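Trigger factor (Thermotoga maritima, PDB 2NSA) probably acts as a ribosome-binding chaperone and peptidyl-prolyl cis-trans isomerase that keeps new chains open; this piece is its C-terminal chaperone domain. Local coordinates at residues A[56-61]-A[82-87]; A[11-16]-A[31-36]; A[100-105]-A[153-158]; A[43-48]-A[90-95]. One frame throughout, in Å; residues are numbered along the deposited sequence.

Contact 1 (A[56-61]-A[82-87])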
loop_
_atom_site.group_PDB
_atom_site.type_symbol
_atom_site.label_atom_id
_atom_site.label_comp_id
_atom_site.label_asym_id
_atom_site.label_seq_id
_atom_site.Cartn_x
_atom_site.Cartn_y
_atom_site.Cartn_z
ATOM N N GLU A 56 1.905 -5.841 18.293
ATOM C CA GLU A 56 2.676 -6.674 17.387
ATOM C C GLU A 56 3.618 -5.855 16.516
ATOM O O GLU A 56 4.739 -6.288 16.231
ATOM C CB GLU A 56 1.718 -7.528 16.558
ATOM C CG GLU A 56 0.803 -8.354 17.461
ATOM C CD GLU A 56 -0.212 -9.190 16.706
ATOM O OE1 GLU A 56 -0.856 -8.659 15.780
ATOM O OE2 GLU A 56 -0.374 -10.379 17.057
ATOM N N ALA A 57 3.179 -4.661 16.120
ATOM C CA ALA A 57 4.000 -3.769 15.301
ATOM C C ALA A 57 5.181 -3.282 16.133
ATOM O O ALA A 57 6.311 -3.197 15.645
ATOM C CB ALA A 57 3.177 -2.580 14.826
ATOM N N ILE A 58 4.906 -2.967 17.396
ATOM C CA ILE A 58 5.946 -2.497 18.300
ATOM C C ILE A 58 6.928 -3.625 18.603
ATOM O O ILE A 58 8.137 -3.401 18.651
ATOM C CB ILE A 58 5.334 -1.950 19.601
ATOM C CG1 ILE A 58 4.706 -0.582 19.325
ATOM C CG2 ILE A 58 6.403 -1.854 20.691
ATOM C CD1 ILE A 58 3.918 -0.000 20.491
ATOM N N ASN A 59 6.419 -4.836 18.799
ATOM C CA ASN A 59 7.306 -5.959 19.076
ATOM C C ASN A 59 8.223 -6.199 17.890
ATOM O O ASN A 59 9.382 -6.580 18.060
ATOM C CB ASN A 59 6.515 -7.230 19.388
ATOM C CG ASN A 59 5.969 -7.236 20.796
ATOM O OD1 ASN A 59 6.637 -6.794 21.729
ATOM N ND2 ASN A 59 4.758 -7.749 20.963
ATOM N N ARG A 60 7.705 -5.967 16.687
ATOM C CA ARG A 60 8.503 -6.150 15.478
ATOM C C ARG A 60 9.589 -5.081 15.430
ATOM O O ARG A 60 10.737 -5.374 15.103
ATOM C CB ARG A 60 7.612 -6.064 14.230
ATOM C CG ARG A 60 8.384 -5.912 12.922
ATOM C CD ARG A 60 7.488 -6.071 11.696
ATOM N NE ARG A 60 6.158 -5.496 11.896
ATOM C CZ ARG A 60 5.069 -6.213 12.159
ATOM N NH1 ARG A 60 5.149 -7.533 12.252
ATOM N NH2 ARG A 60 3.901 -5.611 12.336
ATOM N N LEU A 61 9.224 -3.846 15.764
ATOM C CA LEU A 61 10.179 -2.743 15.768
ATOM C C LEU A 61 11.284 -3.013 16.781
ATOM O O LEU A 61 12.444 -2.653 16.560
ATOM C CB LEU A 61 9.477 -1.429 16.114
ATOM C CG LEU A 61 8.496 -0.892 15.067
ATOM C CD1 LEU A 61 7.790 0.332 15.610
ATOM C CD2 LEU A 61 9.252 -0.550 13.788
ATOM N N GLU A 82 -1.006 5.748 19.965
ATOM C CA GLU A 82 -2.207 6.365 19.396
ATOM C C GLU A 82 -2.023 6.604 17.898
ATOM O O GLU A 82 -2.937 6.353 17.102
ATOM C CB GLU A 82 -2.520 7.696 20.100
ATOM C CG GLU A 82 -3.209 7.556 21.464
ATOM C CD GLU A 82 -3.119 8.818 22.325
ATOM O OE1 GLU A 82 -3.220 9.939 21.779
ATOM O OE2 GLU A 82 -2.959 8.687 23.559
ATOM N N GLU A 83 -0.851 7.096 17.513
ATOM C CA GLU A 83 -0.578 7.356 16.103
ATOM C C GLU A 83 -0.516 6.062 15.308
ATOM O O GLU A 83 -1.081 5.958 14.215
ATOM C CB GLU A 83 0.741 8.106 15.921
ATOM C CG GLU A 83 1.119 8.256 14.454
ATOM C CD GLU A 83 2.136 9.342 14.210
ATOM O OE1 GLU A 83 1.968 10.452 14.764
ATOM O OE2 GLU A 83 3.096 9.092 13.453
ATOM N N LEU A 84 0.184 5.080 15.862
ATOM C CA LEU A 84 0.333 3.793 15.206
ATOM C C LEU A 84 -1.020 3.115 15.031
ATOM O O LEU A 84 -1.260 2.440 14.023
ATOM C CB LEU A 84 1.277 2.900 16.016
ATOM C CG LEU A 84 1.703 1.563 15.410
ATOM C CD1 LEU A 84 2.211 1.767 13.991
ATOM C CD2 LEU A 84 2.785 0.937 16.285
ATOM N N LYS A 85 -1.915 3.300 15.998
ATOM C CA LYS A 85 -3.234 2.684 15.899
ATOM C C LYS A 85 -3.985 3.264 14.708
ATOM O O LYS A 85 -4.627 2.533 13.949
ATOM C CB LYS A 85 -4.052 2.915 17.173
ATOM C CG LYS A 85 -5.402 2.199 17.146
ATOM C CD LYS A 85 -6.272 2.540 18.353
ATOM C CE LYS A 85 -5.655 2.062 19.662
ATOM N NZ LYS A 85 -6.574 2.387 20.797
ATOM N N GLU A 86 -3.906 4.579 14.537
ATOM C CA GLU A 86 -4.608 5.211 13.428
ATOM C C GLU A 86 -3.992 4.796 12.094
ATOM O O GLU A 86 -4.709 4.602 11.109
ATOM C CB GLU A 86 -4.592 6.736 13.580
ATOM C CG GLU A 86 -5.984 7.372 13.521
ATOM C CD GLU A 86 -6.955 6.789 14.551
ATOM O OE1 GLU A 86 -6.643 6.812 15.762
ATOM O OE2 GLU A 86 -8.035 6.311 14.150
ATOM N N ARG A 87 -2.669 4.651 12.063
ATOM C CA ARG A 87 -1.977 4.237 10.842
ATOM C C ARG A 87 -2.384 2.817 10.472
ATOM O O ARG A 87 -2.600 2.505 9.298
ATOM C CB ARG A 87 -0.458 4.297 11.029
ATOM C CG ARG A 87 0.095 5.711 11.154
ATOM C CD ARG A 87 1.612 5.718 11.031
ATOM N NE ARG A 87 2.168 7.071 11.059
ATOM C CZ ARG A 87 3.437 7.361 10.784
ATOM N NH1 ARG A 87 4.284 6.393 10.459
ATOM N NH2 ARG A 87 3.860 8.618 10.827
#
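Leu84 of helix 77-105 reaches one methyl, CD2, toward helix 47-64, and that methyl meets two residues at once. Ala57 offers its CB, which points at the opposing helix and stands 3.8 Å from Leu84 CD2. Ile58 approaches from another side of the same methyl: its CG1 lies 3.9 Å from Leu84 CD2, and the two branched side chains cross obliquely. Leu84 gets there because its CG is anti to the backbone N (chi1 -173°), which extends the side chain outward across the gap between the helices. In Ile58 the CB bond does not aim at segment 82-87; CG1 lies beside the backbone N (chi1 -75°), which swings the longer branch back toward Leu84. The Ile58 side chain also touches Phe80 and Arg81 of helix 77-105 and Tyr67 of helix 67-72. Val54, one turn before Ala57 on helix 47-64, touches Leu84 as well. On the flank of helix 77-105, Arg87 NH2 and Glu83 OE2 form a salt bridge of 2.8 Å one turn apart, and Glu83 OE2 also bonds to Tyr74 OH. This ion pair stays on its own helix. Between the two segments only methyl and methylene groups meet, so cohesion here comes from dispersion and the burial of a small apolar surface, with no polar or charged pair joining them.

Contact 2 (A[11-16]-A[31-36])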
loop_
_atom_site.group_PDB
_atom_site.type_symbol
_atom_site.label_atom_id
_atom_site.label_comp_id
_atom_site.label_asym_id
_atom_site.label_seq_id
_atom_site.Cartn_x
_atom_site.Cartn_y
_atom_site.Cartn_z
ATOM N N GLU A 11 -11.409 13.439 -8.382
ATOM C CA GLU A 11 -11.561 14.824 -8.812
ATOM C C GLU A 11 -10.523 15.719 -8.136
ATOM O O GLU A 11 -10.061 16.696 -8.724
ATOM C CB GLU A 11 -12.975 15.329 -8.496
ATOM C CG GLU A 11 -13.195 16.807 -8.804
ATOM C CD GLU A 11 -14.644 17.233 -8.633
ATOM O OE1 GLU A 11 -15.228 16.959 -7.559
ATOM O OE2 GLU A 11 -15.198 17.849 -9.571
ATOM N N SER A 12 -10.148 15.375 -6.905
ATOM C CA SER A 12 -9.169 16.161 -6.155
ATOM C C SER A 12 -7.754 15.943 -6.673
ATOM O O SER A 12 -6.838 16.702 -6.349
ATOM C CB SER A 12 -9.214 15.798 -4.665
ATOM O OG SER A 12 -8.664 14.511 -4.431
ATOM N N LEU A 13 -7.579 14.900 -7.480
ATOM C CA LEU A 13 -6.271 14.571 -8.031
ATOM C C LEU A 13 -6.037 15.177 -9.411
ATOM O O LEU A 13 -4.956 15.030 -9.981
ATOM C CB LEU A 13 -6.104 13.051 -8.111
ATOM C CG LEU A 13 -6.197 12.263 -6.800
ATOM C CD1 LEU A 13 -6.100 10.778 -7.097
ATOM C CD2 LEU A 13 -5.080 12.690 -5.857
ATOM N N LYS A 14 -7.046 15.857 -9.945
ATOM C CA LYS A 14 -6.923 16.471 -11.261
ATOM C C LYS A 14 -5.871 17.570 -11.296
ATOM O O LYS A 14 -5.773 18.383 -10.378
ATOM C CB LYS A 14 -8.263 17.048 -11.716
ATOM C CG LYS A 14 -9.287 16.009 -12.114
ATOM C CD LYS A 14 -10.536 16.673 -12.672
ATOM C CE LYS A 14 -11.557 15.643 -13.128
ATOM N NZ LYS A 14 -12.767 16.286 -13.712
ATOM N N LYS A 15 -5.083 17.579 -12.364
ATOM C CA LYS A 15 -4.044 18.580 -12.549
ATOM C C LYS A 15 -4.390 19.414 -13.773
ATOM O O LYS A 15 -5.247 19.032 -14.570
ATOM C CB LYS A 15 -2.683 17.911 -12.738
ATOM C CG LYS A 15 -2.229 17.088 -11.542
ATOM C CD LYS A 15 -2.084 17.955 -10.301
ATOM C CE LYS A 15 -1.649 17.139 -9.092
ATOM N NZ LYS A 15 -2.681 16.143 -8.677
ATOM N N GLU A 16 -3.720 20.548 -13.928
ATOM C CA GLU A 16 -3.984 21.428 -15.058
ATOM C C GLU A 16 -2.684 21.945 -15.659
ATOM O O GLU A 16 -1.727 22.229 -14.944
ATOM C CB GLU A 16 -4.861 22.601 -14.599
ATOM C CG GLU A 16 -5.320 23.544 -15.706
ATOM C CD GLU A 16 -6.520 24.386 -15.290
ATOM O OE1 GLU A 16 -6.421 25.118 -14.283
ATOM O OE2 GLU A 16 -7.565 24.310 -15.972
ATOM N N GLU A 31 1.262 7.977 -4.125
ATOM C CA GLU A 31 1.374 8.369 -2.726
ATOM C C GLU A 31 0.121 9.081 -2.215
ATOM O O GLU A 31 -0.453 8.679 -1.204
ATOM C CB GLU A 31 2.600 9.266 -2.535
ATOM C CG GLU A 31 3.020 9.457 -1.089
ATOM C CD GLU A 31 4.268 10.312 -0.953
ATOM O OE1 GLU A 31 5.260 10.035 -1.661
ATOM O OE2 GLU A 31 4.261 11.257 -0.133
ATOM N N GLN A 32 -0.311 10.132 -2.906
ATOM C CA GLN A 32 -1.495 10.866 -2.472
ATOM C C GLN A 32 -2.751 10.012 -2.597
ATOM O O GLN A 32 -3.668 10.117 -1.782
ATOM C CB GLN A 32 -1.660 12.160 -3.279
ATOM C CG GLN A 32 -2.825 13.027 -2.811
ATOM C CD GLN A 32 -2.788 14.435 -3.382
ATOM O OE1 GLN A 32 -2.783 14.627 -4.598
ATOM N NE2 GLN A 32 -2.762 15.430 -2.498
ATOM N N LEU A 33 -2.790 9.165 -3.620
ATOM C CA LEU A 33 -3.936 8.290 -3.826
ATOM C C LEU A 33 -4.065 7.341 -2.639
ATOM O O LEU A 33 -5.141 7.201 -2.057
ATOM C CB LEU A 33 -3.766 7.492 -5.121
ATOM C CG LEU A 33 -4.883 6.505 -5.464
ATOM C CD1 LEU A 33 -6.223 7.218 -5.490
ATOM C CD2 LEU A 33 -4.579 5.862 -6.808
ATOM N N LEU A 34 -2.957 6.703 -2.274
ATOM C CA LEU A 34 -2.943 5.770 -1.152
ATOM C C LEU A 34 -3.297 6.451 0.163
ATOM O O LEU A 34 -3.976 5.876 1.013
ATOM C CB LEU A 34 -1.563 5.118 -1.014
ATOM C CG LEU A 34 -1.173 4.049 -2.030
ATOM C CD1 LEU A 34 0.265 3.619 -1.783
ATOM C CD2 LEU A 34 -2.119 2.860 -1.918
ATOM N N GLU A 35 -2.828 7.680 0.332
ATOM C CA GLU A 35 -3.089 8.424 1.552
ATOM C C GLU A 35 -4.559 8.776 1.742
ATOM O O GLU A 35 -5.055 8.809 2.868
ATOM C CB GLU A 35 -2.251 9.702 1.563
ATOM C CG GLU A 35 -2.451 10.562 2.793
ATOM C CD GLU A 35 -1.577 11.800 2.785
ATOM O OE1 GLU A 35 -1.643 12.579 3.760
ATOM O OE2 GLU A 35 -0.822 11.994 1.805
ATOM N N LYS A 36 -5.263 9.023 0.643
ATOM C CA LYS A 36 -6.669 9.403 0.724
ATOM C C LYS A 36 -7.662 8.249 0.646
ATOM O O LYS A 36 -8.790 8.369 1.124
ATOM C CB LYS A 36 -6.989 10.428 -0.368
ATOM C CG LYS A 36 -6.256 11.751 -0.211
ATOM C CD LYS A 36 -6.596 12.417 1.114
ATOM C CE LYS A 36 -5.926 13.779 1.237
ATOM N NZ LYS A 36 -6.245 14.446 2.527
#
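Leu13, in the turn that follows helix 6-12, packs against Gln32 and Leu33 on the side of helix 25-36, near the N terminus of this domain. Its two methyls divide the work. Leu13 CD1 touches Leu33 CD1 at 3.9 Å, the two leucine side chains meeting at about a right angle. Leu13 CD2 instead lies against the amide end of Gln32, 3.3 Å from Gln32 OE1 and 3.8 Å from Gln32 CG, as the two side chains run past one another in opposite senses. Gln32 is stretched out for this, its CG anti to the backbone N (chi1 -176°) and the chain extended beyond, so both its methylene and its amide oxygen border the leucine. Fourteen residues, less than half of them helical, link the two segments in this all-helical domain, and Leu33 also touches Leu156 and Leu160 of helix 140-160. Past the turn the backbone is extended, and Lys15 folds its side chain back over it: Lys15 NZ donates to Leu13 O at 2.8 Å, arriving well above the carbonyl plane (52° out of it) with a C=O...N angle of 116°. The same ammonium ends 4.4 Å from Gln32 OE1, too far for a bond, though a weak electrostatic attraction is possible. Lys15 N bonds to ND1 of His165, which belongs to the C-terminal histidine tag.

Contact 3 (A[100-105]-A[153-158])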
loop_
_atom_site.group_PDB
_atom_site.type_symbol
_atom_site.label_atom_id
_atom_site.label_comp_id
_atom_site.label_asym_id
_atom_site.label_seq_id
_atom_site.Cartn_x
_atom_site.Cartn_y
_atom_site.Cartn_z
ATOM N N VAL A 100 -11.285 -4.573 -2.949
ATOM C CA VAL A 100 -12.605 -4.407 -3.550
ATOM C C VAL A 100 -12.501 -3.805 -4.946
ATOM O O VAL A 100 -13.216 -4.233 -5.852
ATOM C CB VAL A 100 -13.522 -3.520 -2.684
ATOM C CG1 VAL A 100 -14.805 -3.182 -3.450
ATOM C CG2 VAL A 100 -13.888 -4.261 -1.405
ATOM N N LEU A 101 -11.633 -2.815 -5.131
ATOM C CA LEU A 101 -11.506 -2.224 -6.462
ATOM C C LEU A 101 -10.961 -3.259 -7.440
ATOM O O LEU A 101 -11.360 -3.284 -8.606
ATOM C CB LEU A 101 -10.603 -0.983 -6.438
ATOM C CG LEU A 101 -11.251 0.217 -5.733
ATOM C CD1 LEU A 101 -10.234 1.328 -5.523
ATOM C CD2 LEU A 101 -12.430 0.715 -6.569
ATOM N N ALA A 102 -10.067 -4.128 -6.979
ATOM C CA ALA A 102 -9.526 -5.143 -7.877
ATOM C C ALA A 102 -10.660 -6.058 -8.317
ATOM O O ALA A 102 -10.755 -6.420 -9.490
ATOM C CB ALA A 102 -8.427 -5.949 -7.192
ATOM N N GLN A 103 -11.531 -6.427 -7.385
ATOM C CA GLN A 103 -12.652 -7.294 -7.734
ATOM C C GLN A 103 -13.622 -6.563 -8.656
ATOM O O GLN A 103 -14.099 -7.133 -9.638
ATOM C CB GLN A 103 -13.383 -7.761 -6.472
ATOM C CG GLN A 103 -12.470 -8.469 -5.495
ATOM C CD GLN A 103 -13.124 -8.716 -4.159
ATOM O OE1 GLN A 103 -14.101 -8.064 -3.805
ATOM N NE2 GLN A 103 -12.572 -9.652 -3.393
ATOM N N GLU A 104 -13.908 -5.299 -8.364
ATOM C CA GLU A 104 -14.834 -4.550 -9.203
ATOM C C GLU A 104 -14.298 -4.306 -10.605
ATOM O O GLU A 104 -15.071 -4.225 -11.561
ATOM C CB GLU A 104 -15.195 -3.217 -8.552
ATOM C CG GLU A 104 -15.967 -3.384 -7.261
ATOM C CD GLU A 104 -16.377 -2.068 -6.653
ATOM O OE1 GLU A 104 -15.738 -1.042 -6.957
ATOM O OE2 GLU A 104 -17.335 -2.068 -5.856
ATOM N N LYS A 105 -12.980 -4.199 -10.730
ATOM C CA LYS A 105 -12.357 -3.952 -12.027
ATOM C C LYS A 105 -11.937 -5.203 -12.787
ATOM O O LYS A 105 -11.457 -5.106 -13.921
ATOM C CB LYS A 105 -11.142 -3.045 -11.849
ATOM C CG LYS A 105 -11.507 -1.629 -11.460
ATOM C CD LYS A 105 -10.270 -0.774 -11.348
ATOM C CE LYS A 105 -10.635 0.690 -11.421
ATOM N NZ LYS A 105 -11.327 0.977 -12.711
ATOM N N ARG A 153 -0.372 -2.501 -7.139
ATOM C CA ARG A 153 0.235 -1.592 -8.105
ATOM C C ARG A 153 -0.656 -1.426 -9.330
ATOM O O ARG A 153 -0.821 -0.316 -9.836
ATOM C CB ARG A 153 1.621 -2.087 -8.546
ATOM C CG ARG A 153 2.298 -1.167 -9.561
ATOM C CD ARG A 153 2.395 0.274 -9.050
ATOM N NE ARG A 153 3.407 0.455 -8.012
ATOM C CZ ARG A 153 4.720 0.386 -8.218
ATOM N NH1 ARG A 153 5.195 0.136 -9.433
ATOM N NH2 ARG A 153 5.561 0.582 -7.209
ATOM N N LYS A 154 -1.243 -2.520 -9.801
ATOM C CA LYS A 154 -2.104 -2.440 -10.972
ATOM C C LYS A 154 -3.362 -1.627 -10.684
ATOM O O LYS A 154 -3.783 -0.818 -11.507
ATOM C CB LYS A 154 -2.452 -3.849 -11.460
ATOM C CG LYS A 154 -1.227 -4.553 -12.028
ATOM C CD LYS A 154 -1.354 -6.060 -12.059
ATOM C CE LYS A 154 -2.456 -6.504 -12.978
ATOM N NZ LYS A 154 -2.391 -7.973 -13.211
ATOM N N VAL A 155 -3.951 -1.819 -9.510
ATOM C CA VAL A 155 -5.147 -1.071 -9.159
ATOM C C VAL A 155 -4.829 0.418 -9.044
ATOM O O VAL A 155 -5.560 1.254 -9.578
ATOM C CB VAL A 155 -5.769 -1.589 -7.840
ATOM C CG1 VAL A 155 -6.906 -0.673 -7.391
ATOM C CG2 VAL A 155 -6.295 -3.004 -8.049
ATOM N N LEU A 156 -3.738 0.759 -8.364
ATOM C CA LEU A 156 -3.378 2.169 -8.229
ATOM C C LEU A 156 -3.108 2.815 -9.589
ATOM O O LEU A 156 -3.586 3.919 -9.859
ATOM C CB LEU A 156 -2.150 2.327 -7.333
ATOM C CG LEU A 156 -2.366 1.861 -5.890
ATOM C CD1 LEU A 156 -1.027 1.920 -5.169
ATOM C CD2 LEU A 156 -3.405 2.723 -5.186
ATOM N N ASP A 157 -2.352 2.130 -10.444
ATOM C CA ASP A 157 -2.038 2.673 -11.768
ATOM C C ASP A 157 -3.307 2.908 -12.583
ATOM O O ASP A 157 -3.446 3.941 -13.240
ATOM C CB ASP A 157 -1.090 1.742 -12.521
ATOM C CG ASP A 157 0.342 1.816 -12.000
ATOM O OD1 ASP A 157 0.617 2.668 -11.134
ATOM O OD2 ASP A 157 1.188 1.028 -12.464
ATOM N N LEU A 158 -4.232 1.954 -12.545
ATOM C CA LEU A 158 -5.485 2.102 -13.283
ATOM C C LEU A 158 -6.274 3.311 -12.791
ATOM O O LEU A 158 -6.823 4.072 -13.592
ATOM C CB LEU A 158 -6.342 0.841 -13.148
ATOM C CG LEU A 158 -5.922 -0.364 -13.988
ATOM C CD1 LEU A 158 -6.676 -1.604 -13.520
ATOM C CD2 LEU A 158 -6.215 -0.086 -15.462
#
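Leu101 is the first residue of segment 100-105 to meet helix 140-160: its CB rests 3.8 Å from Val155 CG1, and its side chain also touches Leu159. Ala102 follows, and its small CB lies 3.7 Å from Val155 CG2. With only a methyl there, the backbones come close, as the Ala102 CA to Val155 CA distance of 6.1 Å records, and Val155 CG2 even comes within 3.9 Å of Ala102 CA. Val155 thus drives its two methyls against neighbouring residues of the other helix, CG1 being anti to its backbone N (chi1 172°) and CG2 beside it. One turn after Leu101, Lys105 lays its aliphatic part beside Leu158, Lys105 CD standing 4.3 Å from Leu158 CD1; its ammonium group forms a salt bridge with Glu162. The two segments cross steeply, with axes 9.8 Å apart at closest approach and directions 72° apart. The contact joins the C-terminal part of helix 77-105 to helix 140-160, which also packs on helix 25-36 and so touches both of these helices.

Contact 4 (A[43-48]-A[90-95]); sequences IEISDR and DDIKRD
Ile43 meets Lys93 across this contact, while the flat guanidinium of Arg94, next in sequence, is engaged on its own helix and does not touch segment 43-48. Asp90 O stands 3.7 Å above one face of the Arg94 guanidinium, displaced toward the group's margin, and the Asp91 carboxylate lies at its edge. Arg94 NH1 donates to Asp91 OD1 at 2.6 Å in a salt bridge; OD1 accepts through its anti lone pair and lies 6° out of the guanidinium plane. Arg94 NE probably bonds to Leu34 O, a second hold on the group. Across the contact the chemistry is aliphatic. Ile43 CG1, set beside its backbone N (chi1 -61°), presses to 3.4 Å from Lys93 CG, closer than carbons usually sit; the isoleucine and the extended lysine chain run antiparallel alongside one another. Ile43 CD1 reaches Ile92 CG2 at 4.2 Å, and Ile45 CD1 makes a looser approach to Ile92 CD1 at 4.4 Å. Ile92 also touches Leu53, and Lys93 packs on Pro38 and Val41. Extended chain 43-45 therefore runs over helix 77-105 with two isoleucines turned onto it. Ser46, at the N-cap position, then opens helix 47-64, the layout of a connecting loop laid across one helix before it starts the next in an all-helical domain.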
loop_
_atom_site.group_PDB
_atom_site.type_symbol
_atom_site.label_atom_id
_atom_site.label_comp_id
_atom_site.label_asym_id
_atom_site.label_seq_id
_atom_site.Cartn_x
_atom_site.Cartn_y
_atom_site.Cartn_z
ATOM N N ILE A 43 -14.734 0.592 8.393
ATOM C CA ILE A 43 -14.378 -0.711 8.944
ATOM C C ILE A 43 -14.946 -0.807 10.355
ATOM O O ILE A 43 -14.763 0.100 11.167
ATOM C CB ILE A 43 -12.842 -0.885 9.052
ATOM C CG1 ILE A 43 -12.190 -0.794 7.671
ATOM C CG2 ILE A 43 -12.518 -2.216 9.725
ATOM C CD1 ILE A 43 -12.376 -2.022 6.806
ATOM N N GLU A 44 -15.632 -1.905 10.643
ATOM C CA GLU A 44 -16.196 -2.117 11.968
ATOM C C GLU A 44 -15.335 -3.155 12.689
ATOM O O GLU A 44 -15.556 -4.356 12.559
ATOM C CB GLU A 44 -17.648 -2.594 11.848
ATOM C CG GLU A 44 -17.855 -3.781 10.916
ATOM C CD GLU A 44 -19.327 -4.047 10.623
ATOM O OE1 GLU A 44 -20.181 -3.688 11.464
ATOM O OE2 GLU A 44 -19.628 -4.620 9.552
ATOM N N ILE A 45 -14.346 -2.680 13.439
ATOM C CA ILE A 45 -13.434 -3.559 14.166
ATOM C C ILE A 45 -13.274 -3.075 15.611
ATOM O O ILE A 45 -13.380 -1.879 15.885
ATOM C CB ILE A 45 -12.052 -3.610 13.450
ATOM C CG1 ILE A 45 -11.246 -4.810 13.934
ATOM C CG2 ILE A 45 -11.279 -2.323 13.693
ATOM C CD1 ILE A 45 -10.018 -5.087 13.079
ATOM N N SER A 46 -13.022 -3.999 16.533
ATOM C CA SER A 46 -12.883 -3.636 17.942
ATOM C C SER A 46 -11.604 -2.869 18.239
ATOM O O SER A 46 -10.586 -3.043 17.563
ATOM C CB SER A 46 -12.926 -4.887 18.830
ATOM O OG SER A 46 -11.701 -5.611 18.782
ATOM N N ASP A 47 -11.666 -2.009 19.250
ATOM C CA ASP A 47 -10.488 -1.262 19.656
ATOM C C ASP A 47 -9.474 -2.277 20.168
ATOM O O ASP A 47 -8.265 -2.101 19.999
ATOM C CB ASP A 47 -10.820 -0.267 20.772
ATOM C CG ASP A 47 -11.759 0.833 20.317
ATOM O OD1 ASP A 47 -11.642 1.286 19.157
ATOM O OD2 ASP A 47 -12.611 1.264 21.128
ATOM N N ARG A 48 -9.964 -3.350 20.786
ATOM C CA ARG A 48 -9.063 -4.368 21.305
ATOM C C ARG A 48 -8.209 -4.963 20.183
ATOM O O ARG A 48 -7.001 -5.155 20.350
ATOM C CB ARG A 48 -9.837 -5.478 22.030
ATOM C CG ARG A 48 -8.945 -6.566 22.639
ATOM C CD ARG A 48 -7.873 -5.993 23.564
ATOM N NE ARG A 48 -6.869 -7.002 23.906
ATOM C CZ ARG A 48 -5.606 -6.724 24.220
ATOM N NH1 ARG A 48 -5.186 -5.465 24.240
ATOM N NH2 ARG A 48 -4.760 -7.709 24.490
ATOM N N ASP A 90 -5.845 2.769 9.171
ATOM C CA ASP A 90 -5.844 3.273 7.799
ATOM C C ASP A 90 -5.338 2.205 6.825
ATOM O O ASP A 90 -5.844 2.108 5.709
ATOM C CB ASP A 90 -5.000 4.545 7.675
ATOM C CG ASP A 90 -5.754 5.792 8.115
ATOM O OD1 ASP A 90 -7.003 5.755 8.181
ATOM O OD2 ASP A 90 -5.098 6.821 8.380
ATOM N N ASP A 91 -4.356 1.401 7.241
ATOM C CA ASP A 91 -3.833 0.349 6.368
ATOM C C ASP A 91 -4.918 -0.697 6.113
ATOM O O ASP A 91 -5.072 -1.195 4.992
ATOM C CB ASP A 91 -2.623 -0.378 6.976
ATOM C CG ASP A 91 -1.377 0.487 7.056
ATOM O OD1 ASP A 91 -1.252 1.452 6.277
ATOM O OD2 ASP A 91 -0.505 0.176 7.898
ATOM N N ILE A 92 -5.645 -1.055 7.167
ATOM C CA ILE A 92 -6.714 -2.041 7.050
ATOM C C ILE A 92 -7.773 -1.528 6.076
ATOM O O ILE A 92 -8.259 -2.277 5.219
ATOM C CB ILE A 92 -7.352 -2.331 8.426
ATOM C CG1 ILE A 92 -6.333 -3.060 9.304
ATOM C CG2 ILE A 92 -8.583 -3.226 8.271
ATOM C CD1 ILE A 92 -6.815 -3.280 10.746
ATOM N N LYS A 93 -8.135 -0.255 6.213
ATOM C CA LYS A 93 -9.118 0.345 5.316
ATOM C C LYS A 93 -8.595 0.374 3.884
ATOM O O LYS A 93 -9.307 0.012 2.941
ATOM C CB LYS A 93 -9.441 1.775 5.753
ATOM C CG LYS A 93 -10.233 1.855 7.038
ATOM C CD LYS A 93 -10.457 3.304 7.430
ATOM C CE LYS A 93 -11.265 3.421 8.693
ATOM N NZ LYS A 93 -11.430 4.849 9.088
ATOM N N ARG A 94 -7.346 0.802 3.734
ATOM C CA ARG A 94 -6.721 0.898 2.426
ATOM C C ARG A 94 -6.690 -0.454 1.726
ATOM O O ARG A 94 -7.037 -0.563 0.543
ATOM C CB ARG A 94 -5.295 1.441 2.562
ATOM C CG ARG A 94 -4.709 1.947 1.256
ATOM C CD ARG A 94 -3.315 2.543 1.431
ATOM N NE ARG A 94 -3.273 3.636 2.398
ATOM C CZ ARG A 94 -2.854 3.507 3.653
ATOM N NH1 ARG A 94 -2.444 2.329 4.096
ATOM N NH2 ARG A 94 -2.827 4.562 4.463
ATOM N N ASP A 95 -6.269 -1.492 2.442
ATOM C CA ASP A 95 -6.211 -2.805 1.820
ATOM C C ASP A 95 -7.595 -3.309 1.413
ATOM O O ASP A 95 -7.738 -3.953 0.376
ATOM C CB ASP A 95 -5.491 -3.806 2.728
ATOM C CG ASP A 95 -4.002 -3.511 2.842
ATOM O OD1 ASP A 95 -3.494 -2.705 2.035
ATOM O OD2 ASP A 95 -3.337 -4.089 3.734
#

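Contact 3 is the buried one of the four, contacts 1 and 2 are partly buried, and contact 4 lies at the surface. Helix 77-105 takes part in contacts 1, 3 and 4, with contacts 1 and 3 on opposite sides of the chain's centre; contacts 1 and 4 also share helix 47-64, their centres 13 Å apart. Helix 25-36 of contact 2 links contacts 3 and 4, through Leu34 CD2 packing on Leu156 CD2 at 3.5 Å and through its probable hydrogen bond to Arg94. All four rely on apolar contacts, but only contact 2 brings an amide oxygen up to a methyl, and only contact 3 crosses helix on helix at a short backbone distance.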